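Local coordinates for Phthiocerol/phenolphthiocerol synthesis polyketide synthase type I PpsC (Mycobacterium tuberculosis, PDB 5NJI), which probably dehydrates beta-hydroxyacyl intermediates to trans-2-enoyl chains through its dehydratase domain, in the synthesis of phthiocerol and phenolphthiocerol lipids, at residues 28-33 and 53-58; 46-51 and 110-115; 92-97 and 269-274; 193-198 and 206-211; 294-299 and 307-312. The protein carries 1 engineered substitution. One frame throughout, in Å; residues are numbered along the deposited sequence.

Contact 1 (28-33 and 53-58); sequences THPLLG and DLLWLA
A type II' beta turn from Leu-54 to Leu-57 presents four apolar side chains to Pro-30 and Leu-31. The contact joins two loops of the double-hotdog fold expected of a polyketide synthase dehydratase. Within the turn, Leu-57 N bonds to Leu-54 O at 3.2 Å. Leu-55 takes the positive-phi corner (phi 47°), an uncommon place for leucine. Its methyl CD1 rests on the proline ring, 3.8 Å from Pro-30 CG and equally near CB. The two side chains cross there at about a right angle.

Leu-54 has CG opposite its own nitrogen (chi1 174°). This carries CD2 to Pro-30 O, 3.6 Å away. That approach is carbon to oxygen, and no hydrogen bond crosses between the loops.

Leu-31 divides its branches between several partners. CD2 of Leu-31 stands 4.3 Å from CD2 of Leu-54, and Leu-57 CD1 is also 4.3 Å from Leu-31 CD2. The other methyl, Leu-31 CD1, approaches Trp-56 CH2 obliquely at 4.3 Å. Leu-57 CD1 lies over one face of the same indole, toward its rim, so the turn is packed internally as well.

The loop 28-33 has its own brace. Leu-31 N donates to His-29 ND1 at 3.1 Å, close to the plane of the imidazole, and His-29 NE2 is hydrogen-bonded to Glu-75.

Leu-31 lies on Ile-76 of helix 70-84 and on Pro-226, while Trp-56 rests on Pro-226 and Val-227 of helix 226-234. The paired loops thus touch both helices. Strand 34-37 follows one loop and strand 60-62 the other.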
# COMPACT_ATOMS: atom_id res chain seq x y z
N THR A 28 3.80 -1.35 -20.56
CA THR A 28 2.69 -1.96 -19.84
C THR A 28 2.95 -1.97 -18.33
O THR A 28 4.01 -2.38 -17.87
CB THR A 28 2.47 -3.39 -20.33
OG1 THR A 28 2.33 -3.39 -21.75
CG2 THR A 28 1.22 -3.98 -19.71
N HIS A 29 1.96 -1.54 -17.57
CA HIS A 29 2.04 -1.59 -16.12
C HIS A 29 2.12 -3.05 -15.65
O HIS A 29 1.28 -3.86 -16.04
CB HIS A 29 0.81 -0.91 -15.55
CG HIS A 29 0.91 -0.58 -14.09
ND1 HIS A 29 0.94 -1.54 -13.11
CD2 HIS A 29 0.99 0.61 -13.46
CE1 HIS A 29 1.02 -0.96 -11.93
NE2 HIS A 29 1.07 0.35 -12.12
N PRO A 30 3.11 -3.42 -14.82
CA PRO A 30 3.28 -4.84 -14.50
C PRO A 30 2.22 -5.41 -13.58
O PRO A 30 2.09 -6.64 -13.53
CB PRO A 30 4.66 -4.89 -13.84
CG PRO A 30 4.84 -3.54 -13.29
CD PRO A 30 4.21 -2.61 -14.28
N LEU A 31 1.47 -4.58 -12.86
CA LEU A 31 0.41 -5.08 -11.98
C LEU A 31 -0.97 -4.89 -12.59
O LEU A 31 -1.84 -5.75 -12.43
CB LEU A 31 0.47 -4.39 -10.61
CG LEU A 31 1.82 -4.49 -9.90
CD1 LEU A 31 1.80 -3.72 -8.57
CD2 LEU A 31 2.19 -5.95 -9.69
N LEU A 32 -1.18 -3.79 -13.30
CA LEU A 32 -2.48 -3.49 -13.88
C LEU A 32 -2.68 -4.21 -15.20
O LEU A 32 -3.77 -4.74 -15.47
CB LEU A 32 -2.62 -1.98 -14.06
CG LEU A 32 -3.87 -1.49 -14.80
CD1 LEU A 32 -5.12 -1.68 -13.96
CD2 LEU A 32 -3.73 -0.05 -15.20
N GLY A 33 -1.65 -4.23 -16.03
CA GLY A 33 -1.74 -4.94 -17.28
C GLY A 33 -2.31 -4.08 -18.39
O GLY A 33 -2.33 -2.85 -18.33
N ASP A 53 7.47 -15.15 -9.24
CA ASP A 53 8.74 -14.61 -9.71
C ASP A 53 8.68 -13.22 -10.38
O ASP A 53 9.69 -12.75 -10.82
CB ASP A 53 9.57 -15.57 -10.61
CG ASP A 53 9.00 -15.72 -12.04
OD1 ASP A 53 8.24 -14.85 -12.49
OD2 ASP A 53 9.33 -16.69 -12.79
N LEU A 54 7.57 -12.51 -10.33
CA LEU A 54 7.41 -11.23 -11.02
C LEU A 54 8.07 -10.16 -10.10
O LEU A 54 7.68 -10.13 -9.01
CB LEU A 54 5.92 -10.79 -11.25
CG LEU A 54 5.70 -9.41 -11.85
CD1 LEU A 54 6.34 -9.28 -13.21
CD2 LEU A 54 4.22 -9.07 -11.90
N LEU A 55 9.07 -9.42 -10.55
CA LEU A 55 9.64 -8.29 -9.83
C LEU A 55 9.90 -8.71 -8.35
O LEU A 55 10.33 -9.77 -8.18
CB LEU A 55 8.73 -7.04 -10.07
CG LEU A 55 8.57 -6.46 -11.47
CD1 LEU A 55 7.63 -5.28 -11.48
CD2 LEU A 55 9.93 -6.12 -12.06
N TRP A 56 9.45 -7.94 -7.33
CA TRP A 56 9.65 -8.18 -5.87
C TRP A 56 8.47 -8.95 -5.14
O TRP A 56 8.48 -9.04 -4.03
CB TRP A 56 9.83 -6.79 -5.16
CG TRP A 56 8.91 -5.72 -5.83
CD1 TRP A 56 9.26 -4.80 -6.72
CD2 TRP A 56 7.49 -5.59 -5.68
NE1 TRP A 56 8.21 -4.07 -7.10
CE2 TRP A 56 7.09 -4.53 -6.48
CE3 TRP A 56 6.54 -6.23 -4.91
CZ2 TRP A 56 5.80 -4.12 -6.54
CZ3 TRP A 56 5.27 -5.83 -4.99
CH2 TRP A 56 4.91 -4.80 -5.80
N LEU A 57 7.55 -9.55 -5.88
CA LEU A 57 6.31 -10.10 -5.29
C LEU A 57 6.74 -11.26 -4.30
O LEU A 57 6.11 -11.48 -3.32
CB LEU A 57 5.24 -10.61 -6.33
CG LEU A 57 4.35 -9.53 -7.02
CD1 LEU A 57 5.13 -8.45 -7.74
CD2 LEU A 57 3.26 -10.15 -7.89
N ALA A 58 7.71 -12.08 -4.71
CA ALA A 58 8.16 -13.16 -3.81
C ALA A 58 8.59 -12.71 -2.40
O ALA A 58 8.66 -13.51 -1.51
CB ALA A 58 9.31 -14.06 -4.42

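Contact 2 (46-51 and 110-115); sequences WESELD and TVLVTT
Trp-46 and Ser-48 pair with Thr-114 and Leu-112 on neighbouring antiparallel strands of the hotdog-type beta structure. The pairing slackens at Leu-50 and Thr-110, where a single bond, Leu-50 N to Thr-110 O, is clear. Five backbone hydrogen bonds join the strands.

The side chains of these six residues make up the tightly packed face. Leu-112 and Thr-114 meet Ile-76 of helix 70-84, and Trp-46 touches Ala-80. Leu-50 CD1 packs on Leu-112 CD2 at 4.1 Å. Ser-48 OG sits 3.3 Å from Leu-112 CB. Chi1 of Ser-48 (63°) stands the hydroxyl between the backbone N and the carbonyl carbon, and Leu-31 O is its hydrogen-bond partner.

The other face is looser; it carries Glu-47 and Glu-49, both exposed. Glu-47 and Val-113 lie side by side, with Glu-47 CG 4.1 Å from Val-113 CG2. The extended chain of Glu-47 then brings OE1 within 4.1 Å of Val-111 CG1. The latter sets a carboxylate oxygen against a methyl.

Trp-46 NE1 is hydrogen-bonded to Asp-83, and the indole meets the neighbouring strand by its edge, where Trp-46 CE3 lies 3.4 Å from Thr-114 O.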
# COMPACT_ATOMS: atom_id res chain seq x y z
N TRP A 46 -8.94 -4.46 -17.48
CA TRP A 46 -7.54 -4.81 -17.67
C TRP A 46 -7.30 -6.24 -17.18
O TRP A 46 -7.98 -6.72 -16.27
CB TRP A 46 -6.60 -3.90 -16.86
CG TRP A 46 -6.62 -2.42 -17.17
CD1 TRP A 46 -5.68 -1.73 -17.87
CD2 TRP A 46 -7.60 -1.45 -16.74
NE1 TRP A 46 -6.01 -0.39 -17.91
CE2 TRP A 46 -7.17 -0.20 -17.23
CE3 TRP A 46 -8.78 -1.52 -15.99
CZ2 TRP A 46 -7.89 0.98 -16.99
CZ3 TRP A 46 -9.49 -0.34 -15.76
CH2 TRP A 46 -9.04 0.88 -16.26
N GLU A 47 -6.30 -6.89 -17.78
CA GLU A 47 -5.81 -8.18 -17.30
C GLU A 47 -4.30 -8.14 -17.19
O GLU A 47 -3.61 -7.67 -18.10
CB GLU A 47 -6.20 -9.33 -18.24
CG GLU A 47 -7.68 -9.62 -18.28
CD GLU A 47 -7.99 -10.84 -19.14
OE1 GLU A 47 -7.02 -11.49 -19.61
OE2 GLU A 47 -9.18 -11.15 -19.34
N SER A 48 -3.78 -8.67 -16.10
CA SER A 48 -2.34 -8.79 -15.94
C SER A 48 -2.02 -10.20 -15.52
O SER A 48 -2.79 -10.83 -14.79
CB SER A 48 -1.78 -7.82 -14.89
OG SER A 48 -2.30 -8.12 -13.61
N GLU A 49 -0.88 -10.70 -15.97
CA GLU A 49 -0.42 -12.02 -15.57
C GLU A 49 0.53 -11.82 -14.41
O GLU A 49 1.56 -11.14 -14.54
CB GLU A 49 0.25 -12.76 -16.72
CG GLU A 49 -0.66 -12.97 -17.92
CD GLU A 49 0.04 -13.63 -19.09
OE1 GLU A 49 0.70 -14.67 -18.87
OE2 GLU A 49 -0.07 -13.11 -20.22
N LEU A 50 0.18 -12.37 -13.26
CA LEU A 50 1.03 -12.34 -12.08
C LEU A 50 1.61 -13.73 -11.84
O LEU A 50 1.00 -14.74 -12.18
CB LEU A 50 0.25 -11.90 -10.84
CG LEU A 50 -0.51 -10.58 -10.92
CD1 LEU A 50 -1.13 -10.30 -9.56
CD2 LEU A 50 0.41 -9.47 -11.36
N ASP A 51 2.80 -13.74 -11.25
CA ASP A 51 3.55 -14.94 -10.94
C ASP A 51 4.43 -14.58 -9.76
O ASP A 51 4.81 -13.41 -9.60
CB ASP A 51 4.40 -15.39 -12.15
CG ASP A 51 5.07 -16.74 -11.96
OD1 ASP A 51 6.08 -16.81 -11.22
OD2 ASP A 51 4.60 -17.72 -12.56
N THR A 110 -1.53 -16.83 -12.25
CA THR A 110 -2.56 -15.93 -11.74
C THR A 110 -2.86 -14.82 -12.74
O THR A 110 -1.96 -14.24 -13.33
CB THR A 110 -2.11 -15.33 -10.40
OG1 THR A 110 -2.08 -16.36 -9.41
CG2 THR A 110 -3.09 -14.26 -9.91
N VAL A 111 -4.15 -14.55 -12.95
CA VAL A 111 -4.57 -13.49 -13.85
C VAL A 111 -5.42 -12.51 -13.05
O VAL A 111 -6.49 -12.87 -12.53
CB VAL A 111 -5.33 -14.01 -15.08
CG1 VAL A 111 -5.81 -12.83 -15.94
CG2 VAL A 111 -4.40 -14.91 -15.87
N LEU A 112 -4.93 -11.28 -12.94
CA LEU A 112 -5.59 -10.24 -12.19
C LEU A 112 -6.44 -9.44 -13.15
O LEU A 112 -5.95 -9.00 -14.19
CB LEU A 112 -4.57 -9.34 -11.50
CG LEU A 112 -5.09 -8.45 -10.38
CD1 LEU A 112 -5.50 -9.31 -9.23
CD2 LEU A 112 -4.03 -7.49 -9.93
N VAL A 113 -7.72 -9.26 -12.82
CA VAL A 113 -8.69 -8.62 -13.70
C VAL A 113 -9.22 -7.39 -12.98
O VAL A 113 -9.86 -7.51 -11.93
CB VAL A 113 -9.84 -9.58 -14.07
CG1 VAL A 113 -10.81 -8.91 -15.04
CG2 VAL A 113 -9.25 -10.87 -14.66
N THR A 114 -8.98 -6.22 -13.56
CA THR A 114 -9.38 -4.95 -12.97
C THR A 114 -10.45 -4.29 -13.84
O THR A 114 -10.40 -4.37 -15.07
CB THR A 114 -8.16 -4.03 -12.83
OG1 THR A 114 -7.17 -4.68 -12.04
CG2 THR A 114 -8.50 -2.69 -12.19
N THR A 115 -11.45 -3.70 -13.20
CA THR A 115 -12.45 -2.91 -13.92
C THR A 115 -12.55 -1.51 -13.34
O THR A 115 -12.28 -1.29 -12.16
CB THR A 115 -13.84 -3.54 -13.88
OG1 THR A 115 -14.26 -3.74 -12.53
CG2 THR A 115 -13.87 -4.87 -14.65

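Contact 3 (92-97 and 269-274); sequences PWMISE and GVHVYG
Met-94 has CG turned between its backbone N and carbonyl carbon (chi1 71°), and a bend at chi3 (-90°) folds CE toward His-271. The histidine has CG opposite its carbonyl carbon (chi1 -50°). The two side chains therefore lie alongside, pointing the same way. Met-94 CE reaches His-271 CE1 at 3.2 Å, a tight approach. The sulfur stands back: Met-94 SD is 3.8 Å from His-271 CE1 and 4.7 Å from the ring centroid, an oblique Met-aromatic contact. His-271 NE2 has its own partner, Asp-311.

On the other face Ile-95 and Val-270 stand side by side, their CB atoms 3.8 Å apart. The backbones of Ile-95 and Val-270 exchange two hydrogen bonds, with Ile-95 N to Val-270 O at 3.0 Å. Ile-95 also packs on Ala-74 and Leu-78 of helix 70-84. A water takes a hydrogen bond from Val-272 N at 2.9 Å. The same water lies 2.6 Å from Trp-93 O, bridging the strands as they part.

At the opposite end Gly-269 N donates to Ser-96 O at 3.1 Å, from above the carbonyl plane. Gly-269 and Val-270 both face Ile-95, a G1 beta bulge with the glycine at positive phi. Ser-96 and Glu-97 make a classic bulge against Thr-143. The antiparallel pair joins segments far apart in sequence, consistent with the seam between two hotdogs in the double-hotdog fold.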
# COMPACT_ATOMS: atom_id res chain seq x y z
N PRO A 92 -2.82 13.15 -10.13
CA PRO A 92 -4.17 13.71 -10.27
C PRO A 92 -5.19 13.18 -9.29
O PRO A 92 -6.28 13.78 -9.19
CB PRO A 92 -4.58 13.29 -11.69
CG PRO A 92 -3.38 12.78 -12.34
CD PRO A 92 -2.44 12.32 -11.28
N TRP A 93 -4.90 12.09 -8.56
CA TRP A 93 -5.91 11.30 -7.89
C TRP A 93 -5.59 11.15 -6.41
O TRP A 93 -4.44 11.21 -5.99
CB TRP A 93 -6.02 9.88 -8.47
CG TRP A 93 -5.99 9.84 -9.94
CD1 TRP A 93 -4.98 9.42 -10.73
CD2 TRP A 93 -7.03 10.26 -10.82
NE1 TRP A 93 -5.32 9.55 -12.05
CE2 TRP A 93 -6.58 10.07 -12.13
CE3 TRP A 93 -8.31 10.78 -10.61
CZ2 TRP A 93 -7.35 10.39 -13.24
CZ3 TRP A 93 -9.08 11.10 -11.70
CH2 TRP A 93 -8.60 10.90 -13.00
N MET A 94 -6.64 10.88 -5.65
CA MET A 94 -6.55 10.35 -4.30
C MET A 94 -7.42 9.10 -4.23
O MET A 94 -8.29 8.89 -5.07
CB MET A 94 -7.00 11.38 -3.26
CG MET A 94 -8.51 11.65 -3.26
SD MET A 94 -8.91 12.94 -2.04
CE MET A 94 -9.20 11.92 -0.60
N ILE A 95 -7.17 8.26 -3.24
CA ILE A 95 -8.05 7.14 -2.96
C ILE A 95 -8.94 7.52 -1.80
O ILE A 95 -8.47 7.65 -0.66
CB ILE A 95 -7.27 5.85 -2.66
CG1 ILE A 95 -6.35 5.53 -3.84
CG2 ILE A 95 -8.27 4.72 -2.42
CD1 ILE A 95 -5.40 4.37 -3.59
N SER A 96 -10.23 7.68 -2.08
CA SER A 96 -11.18 7.98 -1.01
C SER A 96 -11.35 6.80 -0.07
O SER A 96 -11.37 6.96 1.16
CB SER A 96 -12.54 8.38 -1.60
OG SER A 96 -12.41 9.49 -2.44
N GLU A 97 -11.49 5.59 -0.64
CA GLU A 97 -11.72 4.39 0.13
C GLU A 97 -11.21 3.20 -0.67
O GLU A 97 -11.41 3.13 -1.88
CB GLU A 97 -13.22 4.21 0.42
CG GLU A 97 -13.62 3.00 1.23
CD GLU A 97 -15.13 2.82 1.27
OE1 GLU A 97 -15.85 3.72 0.79
OE2 GLU A 97 -15.60 1.79 1.79
N GLY A 269 -8.64 7.81 2.43
CA GLY A 269 -7.90 9.04 2.29
C GLY A 269 -6.43 8.79 2.04
O GLY A 269 -5.57 9.16 2.85
N VAL A 270 -6.12 8.12 0.93
CA VAL A 270 -4.73 7.94 0.51
C VAL A 270 -4.40 9.10 -0.42
O VAL A 270 -4.95 9.21 -1.53
CB VAL A 270 -4.50 6.59 -0.17
CG1 VAL A 270 -3.05 6.47 -0.58
CG2 VAL A 270 -4.88 5.46 0.74
N HIS A 271 -3.50 9.98 0.04
CA HIS A 271 -3.09 11.16 -0.70
C HIS A 271 -1.65 10.99 -1.16
O HIS A 271 -0.78 10.63 -0.36
CB HIS A 271 -3.21 12.40 0.18
CG HIS A 271 -4.54 12.53 0.84
ND1 HIS A 271 -5.63 13.10 0.22
CD2 HIS A 271 -4.96 12.15 2.07
CE1 HIS A 271 -6.66 13.07 1.04
NE2 HIS A 271 -6.28 12.50 2.17
N VAL A 272 -1.40 11.27 -2.44
CA VAL A 272 -0.09 11.13 -3.05
C VAL A 272 0.27 12.46 -3.68
O VAL A 272 -0.43 12.93 -4.59
CB VAL A 272 -0.04 10.00 -4.09
CG1 VAL A 272 1.38 9.73 -4.47
CG2 VAL A 272 -0.72 8.76 -3.55
N TYR A 273 1.33 13.08 -3.19
CA TYR A 273 1.68 14.42 -3.63
C TYR A 273 2.91 14.46 -4.50
O TYR A 273 3.18 15.51 -5.11
CB TYR A 273 1.88 15.33 -2.41
CG TYR A 273 0.67 15.40 -1.51
CD1 TYR A 273 -0.54 15.90 -1.96
CD2 TYR A 273 0.75 14.98 -0.18
CE1 TYR A 273 -1.65 15.94 -1.13
CE2 TYR A 273 -0.34 15.01 0.63
CZ TYR A 273 -1.53 15.51 0.18
OH TYR A 273 -2.58 15.53 1.06
N GLY A 274 3.68 13.39 -4.55
CA GLY A 274 4.85 13.31 -5.40
C GLY A 274 5.33 11.88 -5.49
O GLY A 274 4.63 10.95 -5.10
O HOH W 1 -3.51 12.62 -3.95

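Contact 4 (193-198 and 206-211); sequences GIVGLA and RAQVRL
The flat groups that meet between Gly-193 to Ala-198 and Arg-206 to Arg-210 are peptide units. Gln-208 O is gripped by two amides. Val-195 N comes almost straight on to the oxygen, at 2.9 Å. Gly-196 N is longer, at 3.3 Å from Gln-208 O, and approaches tilted from the carbonyl plane. In return Gln-208 N donates to Gly-196 O at 2.9 Å, but from 45° above the plane of that carbonyl.

This double grip is a classic beta bulge, with Val-195 and Gly-196 both opposite Gln-208. It shifts the register by one residue in the hairpin of strands 194-200 and 205-209. Gly-196 suits the spot, since a beta carbon there would be tight against Gln-208 CB. The hairpin lies toward one end of the strand order in the double-hotdog fold.

At the bulge Val-195 is exposed, and its CG1 packs 3.5 Å from Arg-210 CD. The two side chains cross at about a right angle. CG of Arg-210 stands between its backbone N and carbonyl carbon (chi1 77°), which lays the aliphatic part over the valine.

The buried face is apolar. Ala-207 CB meets Leu-197 CD1 at 3.9 Å and Ile-194 CG2 at 4.2 Å. Ile-194 packs on Leu-176 of helix 173-182, and Val-209 on Met-228 of helix 226-234. On the other face Gln-208 and Arg-206 use their polar ends outside the hairpin: Gln-208 OE1 is hydrogen-bonded to Arg-281, and Arg-206 NH2 forms a salt bridge with Glu-168.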
# COMPACT_ATOMS: atom_id res chain seq x y z
N GLY A 193 12.86 -1.91 4.29
CA GLY A 193 13.25 -0.53 4.10
C GLY A 193 13.33 0.32 5.34
O GLY A 193 13.75 1.47 5.24
N ILE A 194 12.97 -0.18 6.51
CA ILE A 194 13.14 0.59 7.73
C ILE A 194 14.57 0.42 8.21
O ILE A 194 15.00 -0.69 8.52
CB ILE A 194 12.12 0.17 8.79
CG1 ILE A 194 10.73 0.64 8.34
CG2 ILE A 194 12.46 0.78 10.13
CD1 ILE A 194 9.61 0.30 9.26
N VAL A 195 15.33 1.52 8.24
CA VAL A 195 16.74 1.46 8.60
C VAL A 195 17.05 2.25 9.85
O VAL A 195 18.17 2.14 10.37
CB VAL A 195 17.65 1.91 7.44
CG1 VAL A 195 17.50 0.94 6.31
CG2 VAL A 195 17.33 3.32 6.97
N GLY A 196 16.10 3.01 10.36
CA GLY A 196 16.23 3.61 11.68
C GLY A 196 14.84 3.76 12.25
O GLY A 196 13.87 3.93 11.52
N LEU A 197 14.75 3.69 13.58
CA LEU A 197 13.44 3.58 14.19
C LEU A 197 13.49 4.19 15.59
O LEU A 197 14.50 4.05 16.28
CB LEU A 197 13.02 2.11 14.22
CG LEU A 197 11.59 1.72 14.57
CD1 LEU A 197 10.59 2.42 13.65
CD2 LEU A 197 11.46 0.23 14.46
N ALA A 198 12.41 4.87 15.96
CA ALA A 198 12.23 5.44 17.30
C ALA A 198 10.74 5.51 17.58
O ALA A 198 9.92 5.45 16.67
CB ALA A 198 12.89 6.81 17.41
N ARG A 206 8.52 6.76 14.53
CA ARG A 206 9.24 7.58 13.57
C ARG A 206 10.35 6.73 12.99
O ARG A 206 11.18 6.19 13.74
CB ARG A 206 9.78 8.85 14.24
CG ARG A 206 8.73 9.56 15.10
CD ARG A 206 9.22 10.89 15.66
NE ARG A 206 9.18 11.95 14.65
CZ ARG A 206 10.24 12.40 13.98
NH1 ARG A 206 10.07 13.37 13.08
NH2 ARG A 206 11.45 11.92 14.20
N ALA A 207 10.35 6.58 11.67
CA ALA A 207 11.30 5.71 10.99
C ALA A 207 12.07 6.47 9.92
O ALA A 207 11.51 7.29 9.19
CB ALA A 207 10.59 4.51 10.35
N GLN A 208 13.34 6.14 9.79
CA GLN A 208 14.12 6.48 8.62
C GLN A 208 13.95 5.34 7.63
O GLN A 208 14.14 4.18 8.00
CB GLN A 208 15.60 6.65 8.98
CG GLN A 208 16.49 7.19 7.87
CD GLN A 208 16.43 8.70 7.76
OE1 GLN A 208 16.12 9.39 8.72
NE2 GLN A 208 16.72 9.21 6.57
N VAL A 209 13.60 5.67 6.38
CA VAL A 209 13.25 4.65 5.39
C VAL A 209 14.07 4.82 4.12
O VAL A 209 14.56 5.90 3.79
CB VAL A 209 11.74 4.65 5.06
CG1 VAL A 209 10.95 4.35 6.33
CG2 VAL A 209 11.28 5.94 4.40
N ARG A 210 14.22 3.71 3.40
CA ARG A 210 14.93 3.70 2.14
C ARG A 210 14.30 2.61 1.29
O ARG A 210 13.73 1.65 1.82
CB ARG A 210 16.42 3.42 2.31
CG ARG A 210 16.70 1.96 2.58
CD ARG A 210 18.14 1.72 2.94
NE ARG A 210 19.04 1.94 1.81
CZ ARG A 210 19.29 1.01 0.88
NH1 ARG A 210 18.71 -0.18 0.96
NH2 ARG A 210 20.12 1.28 -0.12
N LEU A 211 14.37 2.77 -0.01
CA LEU A 211 13.85 1.77 -0.92
C LEU A 211 14.97 0.80 -1.29
O LEU A 211 15.96 1.23 -1.90
CB LEU A 211 13.30 2.43 -2.16
CG LEU A 211 12.56 1.53 -3.13
CD1 LEU A 211 11.29 0.95 -2.46
CD2 LEU A 211 12.20 2.28 -4.38

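Contact 5 (294-299 and 307-312); sequences VGEVVL and LLVVDE
The segments 294-299 and 307-310 run almost exactly antiparallel, at 174°, in the hairpin of strands 292-300 and 306-317.

On the buried face Val-297 and Val-310 lie alongside, pointing the same way. Val-297 CG2 touches Val-310 CG2 at 3.6 Å. Next to them Leu-299 and Leu-308 meet through their CB atoms, 4.0 Å apart. Helix 226-234 packs on this face, with Leu-233 against Val-297, Met-228 against Leu-299 and Met-229 against Leu-308. The other face is more open. There Val-298 and Val-309 also run alongside, more loosely, with Val-298 CG1 4.2 Å from Val-309 CG2.

Glu-296 has CG opposite its backbone N (chi1 -166°) and then bends at chi2 (-85°). Its chain therefore folds over the neighbouring strand, with CG 3.2 Å from Val-310 O.

Leu-299 O accepts from Leu-307 N at 2.7 Å and only weakly from Leu-308 N at 3.3 Å. This makes a classic beta bulge at one end of the pair. At the other end strand 306-317 turns a corner at Asp-311.

The carboxylates of Glu-296 and Asp-311 come near each other without touching. One water donates to both, to Asp-311 OD1 at 2.6 Å and to Glu-296 OE2 at a longer distance. Asp-311 OD2 is held by His-271. Two acids so close would be expected to repel. The shared water probably eases this, and the paired acids may favour a protonated His-271.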
# COMPACT_ATOMS: atom_id res chain seq x y z
N VAL A 294 -6.66 1.19 14.04
CA VAL A 294 -6.73 2.25 13.04
C VAL A 294 -5.48 3.11 13.12
O VAL A 294 -5.16 3.66 14.18
CB VAL A 294 -7.99 3.13 13.19
CG1 VAL A 294 -7.96 4.28 12.20
CG2 VAL A 294 -9.24 2.29 12.97
N GLY A 295 -4.78 3.26 11.99
CA GLY A 295 -3.54 3.99 11.95
C GLY A 295 -3.59 5.13 10.95
O GLY A 295 -4.53 5.28 10.15
N GLU A 296 -2.54 5.94 11.01
CA GLU A 296 -2.34 7.08 10.14
C GLU A 296 -0.84 7.15 9.89
O GLU A 296 -0.07 6.95 10.83
CB GLU A 296 -2.85 8.38 10.79
CG GLU A 296 -2.98 9.57 9.85
CD GLU A 296 -1.69 10.33 9.67
OE1 GLU A 296 -0.81 10.25 10.56
OE2 GLU A 296 -1.54 11.02 8.64
N VAL A 297 -0.42 7.36 8.63
CA VAL A 297 1.01 7.45 8.31
C VAL A 297 1.27 8.63 7.37
O VAL A 297 0.48 8.92 6.47
CB VAL A 297 1.57 6.15 7.69
CG1 VAL A 297 1.25 4.93 8.56
CG2 VAL A 297 1.05 5.92 6.31
N VAL A 298 2.41 9.29 7.57
CA VAL A 298 2.89 10.34 6.69
C VAL A 298 4.33 10.03 6.30
O VAL A 298 5.17 9.77 7.17
CB VAL A 298 2.82 11.73 7.37
CG1 VAL A 298 3.37 12.82 6.45
CG2 VAL A 298 1.39 12.03 7.79
N LEU A 299 4.60 10.08 5.00
CA LEU A 299 5.94 9.90 4.45
C LEU A 299 6.40 11.22 3.85
O LEU A 299 5.69 11.81 3.04
CB LEU A 299 5.93 8.82 3.36
CG LEU A 299 7.23 8.51 2.64
CD1 LEU A 299 8.15 7.71 3.53
CD2 LEU A 299 6.91 7.74 1.35
N LEU A 307 4.92 13.39 0.93
CA LEU A 307 4.77 12.70 -0.34
C LEU A 307 3.57 11.78 -0.33
O LEU A 307 2.92 11.61 -1.36
CB LEU A 307 6.02 11.87 -0.64
CG LEU A 307 7.35 12.62 -0.65
CD1 LEU A 307 8.51 11.63 -0.78
CD2 LEU A 307 7.36 13.61 -1.80
N LEU A 308 3.33 11.13 0.80
CA LEU A 308 2.23 10.18 0.97
C LEU A 308 1.58 10.47 2.31
O LEU A 308 2.28 10.53 3.33
CB LEU A 308 2.73 8.73 0.93
CG LEU A 308 1.68 7.67 1.21
CD1 LEU A 308 0.74 7.56 0.05
CD2 LEU A 308 2.36 6.33 1.48
N VAL A 309 0.27 10.65 2.33
CA VAL A 309 -0.46 10.74 3.59
C VAL A 309 -1.58 9.72 3.52
O VAL A 309 -2.41 9.79 2.60
CB VAL A 309 -1.04 12.15 3.82
CG1 VAL A 309 -1.92 12.18 5.07
CG2 VAL A 309 0.07 13.16 3.93
N VAL A 310 -1.61 8.78 4.46
CA VAL A 310 -2.73 7.85 4.60
C VAL A 310 -3.53 8.26 5.83
O VAL A 310 -3.05 8.12 6.96
CB VAL A 310 -2.24 6.40 4.73
CG1 VAL A 310 -3.43 5.46 4.81
CG2 VAL A 310 -1.36 6.05 3.58
N ASP A 311 -4.76 8.75 5.61
CA ASP A 311 -5.58 9.26 6.71
C ASP A 311 -6.03 8.14 7.65
O ASP A 311 -6.04 8.32 8.88
CB ASP A 311 -6.81 10.00 6.17
CG ASP A 311 -6.50 11.30 5.43
OD1 ASP A 311 -5.41 11.89 5.58
OD2 ASP A 311 -7.41 11.76 4.69
N GLU A 312 -6.47 7.01 7.10
CA GLU A 312 -6.87 5.86 7.89
C GLU A 312 -6.38 4.58 7.26
O GLU A 312 -6.65 4.32 6.08
CB GLU A 312 -8.40 5.76 8.04
CG GLU A 312 -9.04 6.92 8.75
CD GLU A 312 -10.56 6.81 8.80
OE1 GLU A 312 -11.10 5.82 8.27
OE2 GLU A 312 -11.21 7.71 9.37
O HOH W 2 -4.12 12.66 7.66

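Contacts 2 to 5 are antiparallel strand pairs, whereas contact 1 joins loops without a hydrogen bond between them. Contacts 4 and 5 close local hairpins; contact 3 ties segments more than 170 residues apart. Contacts 2 and 3 are the more buried. Contacts 2, 4 and 5 each have an apolar buried face and carry charged or polar side chains on the more exposed one. Helix 70-84 backs contacts 1, 2 and 3, and helix 226-234 backs contacts 1, 4 and 5. A hydrogen bond, Ser-48 OG with Leu-31 O, joins contacts 1 and 2. Contacts 3 and 5 share neighbouring strands, 262-272 and 306-317. Contacts 4 and 5 touch through methyls, Val-209 CG2 on Leu-299 CD1.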